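Local coordinates for aminopeptidase N (PDB 5DLL), which is a zinc-dependent M1-family aminopeptidase that releases N-terminal amino acids, preferably alanine, and is probably involved in degrading intracellular peptides, at residues 283-289 with 303-307; 295-300 with 663-667. All blocks are in the same frame, centred on the assembly; numbering follows the deposited sequence.

Overall arrangement
Both interactions use helix 297-312, the helix that carries the zinc-binding histidines His-309 and His-313, but at different points along it. In interaction 1 the middle of the helix packs against the end of strand 280-284 and the turn that follows, inside the catalytic domain; the contact is partly buried, made by van der Waals packing of side chains and of valine methyls on backbone carbonyls, with no hydrogen bond across it. Interaction 2 lies about 15 Å away, centre to centre, where the first turn of the helix meets a loop of the C-terminal helical region. It is the more buried of the two, yet mixes a tyrosine-carboxylate hydrogen bond with apolar packing on a phenylalanine ring.

Interaction 1. Residues 283-289 with 303-307; sequences FNTKYIM and VQSVV
The zinc-binding helix of the M1 catalytic domain packs here on the end of a strand of the domain's mixed sheet: Phe-283, next to last in strand 280-284, and the turn after it meet Val-303, Val-306 and Val-307 of helix 297-312. The two side chains of Phe-283 and Val-306 run past each other in opposite directions, and CE2 of Phe-283 lies 3.4 Å from CG1 of Val-306. That methyl stands anti to its own backbone nitrogen (chi1 164°), which turns it to the strand side, where CB of Tyr-287 also approaches it, at 4.4 Å. Further along the ring, CZ of Phe-283 comes within 4.2 Å of CA of Val-307. CG2 of Ile-288 reaches CG2 of Val-307 at 4.2 Å. Val-303 instead packs on backbone, its CG2 lying 3.5 Å from O of Tyr-287 and its CG1 3.9 Å from O of Ile-288. The turn is held by its own bonds, among them Tyr-287 N to Asn-284 O. The side chain of Phe-283 lies about 9 Å from the zinc ion. Strand 261-267 pairs with the strand of Phe-283 and touches Ile-288 through Ala-266, while helix 236-253 packs on Val-303 and Val-307.

Interaction 2. Residues 295-300 with 663-667; sequences ATDKDF and PYSLS
Tyr-664 and Leu-666, in the loop between helices 648-658 and 668-685, meet Asp-297 and Phe-300 in the first turn of helix 297-312, an interface between the C-terminal ARM-repeat-like helical domain and the M1 catalytic domain at the capped N-terminus of that helix. The polar link is a hydrogen bond of 2.5 Å from OH of Tyr-664 to OD1 of Asp-297. The two side chains come from opposite directions with carboxylate and phenol ring only 3° from coplanar, and the hydroxyl meets OD1 nearly along its C-O axis. Tyr-664 has its CG anti to the backbone N (chi1 -177°), which extends the ring toward the helix.

Beside this bond the Phe-300 ring takes the apolar load. The side chains of Leu-666 and Phe-300 cross at about a right angle, and the leucine divides its two methyls: CD1 sits over one face of the ring in a CH-pi contact, 4.1 Å from the centroid, whereas CD2 lies 3.7 Å from CD2 of Phe-300. The opposite face is covered by CB of Ala-295, 3.6 Å above the plane and offset toward the rim, so the ring is sandwiched between the two aliphatic groups. CE2 of Phe-300 also approaches OH of Tyr-664, at 3.8 Å.

A second shell of bonds ties the two segments together. Arg-674 forms a salt bridge with OD2 of Asp-297 and also bonds to O of Ser-665, so one guanidinium spans the contact; its charge would be expected to favour the ionised carboxylate. Tyr-237 adds an edge-to-face ring contact to Phe-300. Ser-665 closes an ST turn through OG, which accepts from N of Ser-667. In the capping box, N of Thr-296 donates to OD2 of Asp-299 (3.2 Å), from above the carboxylate plane, and OG1 of Thr-296 accepts a weak bond from N of Asp-299 (3.3 Å).

Interaction 1. Residues 283-289 with 303-307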
loop_
_atom_site.group_PDB
_atom_site.type_symbol
_atom_site.label_atom_id
_atom_site.label_comp_id
_atom_site.label_asym_id
_atom_site.label_seq_id
_atom_site.Cartn_x
_atom_site.Cartn_y
_atom_site.Cartn_z
ATOM N N PHE A 283 9.136 10.964 -6.089
ATOM C CA PHE A 283 9.090 9.508 -6.074
ATOM C C PHE A 283 10.489 8.940 -6.160
ATOM O O PHE A 283 11.392 9.572 -6.707
ATOM C CB PHE A 283 8.311 8.966 -7.280
ATOM C CG PHE A 283 6.866 9.373 -7.326
ATOM C CD1 PHE A 283 6.493 10.587 -7.890
ATOM C CD2 PHE A 283 5.873 8.527 -6.849
ATOM C CE1 PHE A 283 5.158 10.961 -7.952
ATOM C CE2 PHE A 283 4.535 8.897 -6.910
ATOM C CZ PHE A 283 4.178 10.118 -7.458
ATOM N N ASN A 284 10.644 7.735 -5.623
ATOM C CA ASN A 284 11.778 6.884 -5.934
ATOM C C ASN A 284 11.641 6.510 -7.401
ATOM O O ASN A 284 10.524 6.244 -7.859
ATOM C CB ASN A 284 11.725 5.625 -5.063
ATOM C CG ASN A 284 13.065 4.930 -4.942
ATOM O OD1 ASN A 284 13.830 4.829 -5.901
ATOM N ND2 ASN A 284 13.348 4.434 -3.748
ATOM N N THR A 285 12.747 6.495 -8.146
ATOM C CA THR A 285 12.684 6.164 -9.579
ATOM C C THR A 285 12.131 4.764 -9.844
ATOM O O THR A 285 11.429 4.561 -10.829
ATOM C CB THR A 285 14.049 6.287 -10.289
ATOM O OG1 THR A 285 15.084 5.726 -9.472
ATOM C CG2 THR A 285 14.368 7.740 -10.587
ATOM N N LYS A 286 12.431 3.810 -8.968
ATOM C CA LYS A 286 12.003 2.425 -9.184
ATOM C C LYS A 286 10.485 2.239 -9.144
ATOM O O LYS A 286 9.980 1.255 -9.682
ATOM C CB LYS A 286 12.679 1.466 -8.191
ATOM C CG LYS A 286 12.239 1.603 -6.742
ATOM C CD LYS A 286 12.682 0.400 -5.921
ATOM C CE LYS A 286 12.419 0.616 -4.439
ATOM N NZ LYS A 286 12.452 -0.651 -3.658
ATOM N N TYR A 287 9.766 3.170 -8.516
ATOM C CA TYR A 287 8.309 3.063 -8.396
ATOM C C TYR A 287 7.525 3.683 -9.557
ATOM O O TYR A 287 6.319 3.447 -9.653
ATOM C CB TYR A 287 7.816 3.660 -7.064
ATOM C CG TYR A 287 8.225 2.877 -5.825
ATOM C CD1 TYR A 287 8.043 1.493 -5.748
ATOM C CD2 TYR A 287 8.775 3.524 -4.718
ATOM C CE1 TYR A 287 8.413 0.782 -4.617
ATOM C CE2 TYR A 287 9.147 2.819 -3.584
ATOM C CZ TYR A 287 8.962 1.452 -3.537
ATOM O OH TYR A 287 9.332 0.752 -2.411
ATOM N N ILE A 288 8.179 4.462 -10.426
ATOM C CA ILE A 288 7.489 5.074 -11.585
ATOM C C ILE A 288 8.068 4.736 -12.972
ATOM O O ILE A 288 7.568 5.225 -13.991
ATOM C CB ILE A 288 7.391 6.612 -11.448
ATOM C CG1 ILE A 288 8.773 7.263 -11.483
ATOM C CG2 ILE A 288 6.662 6.992 -10.165
ATOM C CD1 ILE A 288 8.715 8.775 -11.507
ATOM N N MET A 289 9.103 3.902 -13.020
ATOM C CA MET A 289 9.752 3.576 -14.289
ATOM C C MET A 289 9.159 2.314 -14.901
ATOM O O MET A 289 8.871 1.347 -14.194
ATOM C CB MET A 289 11.262 3.405 -14.102
ATOM C CG MET A 289 12.029 4.715 -14.002
ATOM S SD MET A 289 13.812 4.503 -14.207
ATOM C CE MET A 289 14.146 3.163 -13.060
ATOM N N VAL A 303 2.700 1.251 -11.009
ATOM C CA VAL A 303 3.096 2.614 -11.400
ATOM C C VAL A 303 1.876 3.525 -11.465
ATOM O O VAL A 303 1.913 4.663 -10.995
ATOM C CB VAL A 303 3.809 2.635 -12.773
ATOM C CG1 VAL A 303 3.901 4.052 -13.330
ATOM C CG2 VAL A 303 5.199 2.025 -12.664
ATOM N N GLN A 304 0.808 3.008 -12.063
ATOM C CA GLN A 304 -0.463 3.715 -12.157
ATOM C C GLN A 304 -1.032 4.024 -10.773
ATOM O O GLN A 304 -1.410 5.159 -10.498
ATOM C CB GLN A 304 -1.464 2.870 -12.954
ATOM C CG GLN A 304 -2.729 3.608 -13.374
ATOM C CD GLN A 304 -3.834 2.670 -13.828
ATOM O OE1 GLN A 304 -4.176 1.706 -13.137
ATOM N NE2 GLN A 304 -4.405 2.958 -14.989
ATOM N N SER A 305 -1.084 2.998 -9.923
ATOM C CA SER A 305 -1.607 3.094 -8.548
ATOM C C SER A 305 -0.826 4.077 -7.684
ATOM O O SER A 305 -1.406 4.850 -6.912
ATOM C CB SER A 305 -1.557 1.712 -7.881
ATOM O OG SER A 305 -1.881 1.794 -6.506
ATOM N N VAL A 306 0.495 4.009 -7.809
ATOM C CA VAL A 306 1.411 4.881 -7.082
ATOM C C VAL A 306 1.174 6.346 -7.462
ATOM O O VAL A 306 0.935 7.194 -6.598
ATOM C CB VAL A 306 2.877 4.472 -7.371
ATOM C CG1 VAL A 306 3.855 5.561 -6.962
ATOM C CG2 VAL A 306 3.210 3.158 -6.677
ATOM N N VAL A 307 1.235 6.630 -8.760
ATOM C CA VAL A 307 1.019 7.981 -9.268
ATOM C C VAL A 307 -0.384 8.445 -8.886
ATOM O O VAL A 307 -0.573 9.576 -8.429
ATOM C CB VAL A 307 1.193 8.047 -10.806
ATOM C CG1 VAL A 307 0.757 9.403 -11.352
ATOM C CG2 VAL A 307 2.636 7.756 -11.203
#

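Interaction 2. Residues 295-300 with 663-667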
loop_
_atom_site.group_PDB
_atom_site.type_symbol
_atom_site.label_atom_id
_atom_site.label_comp_id
_atom_site.label_asym_id
_atom_site.label_seq_id
_atom_site.Cartn_x
_atom_site.Cartn_y
_atom_site.Cartn_z
ATOM N N ALA A 295 8.851 -4.126 -18.151
ATOM C CA ALA A 295 7.771 -4.101 -17.162
ATOM C C ALA A 295 6.689 -5.129 -17.497
ATOM O O ALA A 295 6.290 -5.271 -18.657
ATOM C CB ALA A 295 7.174 -2.706 -17.053
ATOM N N THR A 296 6.239 -5.857 -16.477
ATOM C CA THR A 296 5.114 -6.779 -16.613
ATOM C C THR A 296 3.820 -5.989 -16.463
ATOM O O THR A 296 3.848 -4.796 -16.159
ATOM C CB THR A 296 5.152 -7.908 -15.553
ATOM O OG1 THR A 296 5.056 -7.354 -14.232
ATOM C CG2 THR A 296 6.436 -8.737 -15.672
ATOM N N ASP A 297 2.687 -6.652 -16.678
ATOM C CA ASP A 297 1.380 -6.008 -16.518
ATOM C C ASP A 297 1.196 -5.533 -15.084
ATOM O O ASP A 297 0.578 -4.500 -14.843
ATOM C CB ASP A 297 0.242 -6.965 -16.890
ATOM C CG ASP A 297 0.264 -7.371 -18.356
ATOM O OD1 ASP A 297 0.620 -6.526 -19.210
ATOM O OD2 ASP A 297 -0.091 -8.538 -18.651
ATOM N N LYS A 298 1.743 -6.294 -14.140
ATOM C CA LYS A 298 1.691 -5.950 -12.722
ATOM C C LYS A 298 2.503 -4.687 -12.419
ATOM O O LYS A 298 2.078 -3.848 -11.628
ATOM C CB LYS A 298 2.201 -7.131 -11.886
ATOM C CG LYS A 298 2.038 -6.980 -10.382
ATOM C CD LYS A 298 0.614 -6.601 -9.994
ATOM C CE LYS A 298 0.298 -6.980 -8.555
ATOM N NZ LYS A 298 1.323 -6.502 -7.584
ATOM N N ASP A 299 3.664 -4.557 -13.053
ATOM C CA ASP A 299 4.512 -3.382 -12.870
ATOM C C ASP A 299 3.809 -2.119 -13.336
ATOM O O ASP A 299 3.818 -1.107 -12.636
ATOM C CB ASP A 299 5.833 -3.531 -13.626
ATOM C CG ASP A 299 6.709 -4.633 -13.067
ATOM O OD1 ASP A 299 6.448 -5.104 -11.940
ATOM O OD2 ASP A 299 7.662 -5.034 -13.767
ATOM N N PHE A 300 3.202 -2.181 -14.518
ATOM C CA PHE A 300 2.429 -1.057 -15.052
ATOM C C PHE A 300 1.259 -0.663 -14.141
ATOM O O PHE A 300 0.984 0.524 -13.961
ATOM C CB PHE A 300 1.895 -1.389 -16.441
ATOM C CG PHE A 300 2.926 -1.318 -17.532
ATOM C CD1 PHE A 300 3.425 -0.092 -17.956
ATOM C CD2 PHE A 300 3.364 -2.469 -18.172
ATOM C CE1 PHE A 300 4.357 -0.014 -18.980
ATOM C CE2 PHE A 300 4.295 -2.398 -19.197
ATOM C CZ PHE A 300 4.791 -1.168 -19.601
ATOM N N PRO A 663 -0.840 -7.824 -31.097
ATOM C CA PRO A 663 0.276 -7.048 -30.559
ATOM C C PRO A 663 0.036 -6.683 -29.091
ATOM O O PRO A 663 -1.116 -6.519 -28.684
ATOM C CB PRO A 663 0.281 -5.791 -31.438
ATOM C CG PRO A 663 -1.121 -5.668 -31.927
ATOM C CD PRO A 663 -1.585 -7.075 -32.127
ATOM N N TYR A 664 1.117 -6.560 -28.315
ATOM C CA TYR A 664 1.027 -6.273 -26.878
ATOM C C TYR A 664 0.296 -4.956 -26.603
ATOM O O TYR A 664 0.464 -3.966 -27.323
ATOM C CB TYR A 664 2.422 -6.251 -26.234
ATOM C CG TYR A 664 2.411 -6.022 -24.734
ATOM C CD1 TYR A 664 1.988 -7.021 -23.859
ATOM C CD2 TYR A 664 2.824 -4.805 -24.187
ATOM C CE1 TYR A 664 1.976 -6.816 -22.487
ATOM C CE2 TYR A 664 2.814 -4.590 -22.816
ATOM C CZ TYR A 664 2.390 -5.598 -21.969
ATOM O OH TYR A 664 2.375 -5.398 -20.605
ATOM N N SER A 665 -0.513 -4.973 -25.549
ATOM C CA SER A 665 -1.370 -3.854 -25.192
ATOM C C SER A 665 -1.741 -3.969 -23.724
ATOM O O SER A 665 -1.717 -5.065 -23.159
ATOM C CB SER A 665 -2.635 -3.872 -26.057
ATOM O OG SER A 665 -3.712 -3.179 -25.443
ATOM N N LEU A 666 -2.097 -2.838 -23.120
ATOM C CA LEU A 666 -2.486 -2.795 -21.711
ATOM C C LEU A 666 -4.001 -2.649 -21.515
ATOM O O LEU A 666 -4.448 -2.064 -20.525
ATOM C CB LEU A 666 -1.755 -1.653 -21.003
ATOM C CG LEU A 666 -0.235 -1.786 -20.924
ATOM C CD1 LEU A 666 0.388 -0.441 -20.575
ATOM C CD2 LEU A 666 0.166 -2.865 -19.922
ATOM N N SER A 667 -4.786 -3.182 -22.450
ATOM C CA SER A 667 -6.233 -3.250 -22.282
ATOM C C SER A 667 -6.549 -4.323 -21.249
ATOM O O SER A 667 -5.874 -5.355 -21.198
ATOM C CB SER A 667 -6.917 -3.584 -23.608
ATOM O OG SER A 667 -6.436 -4.810 -24.132
#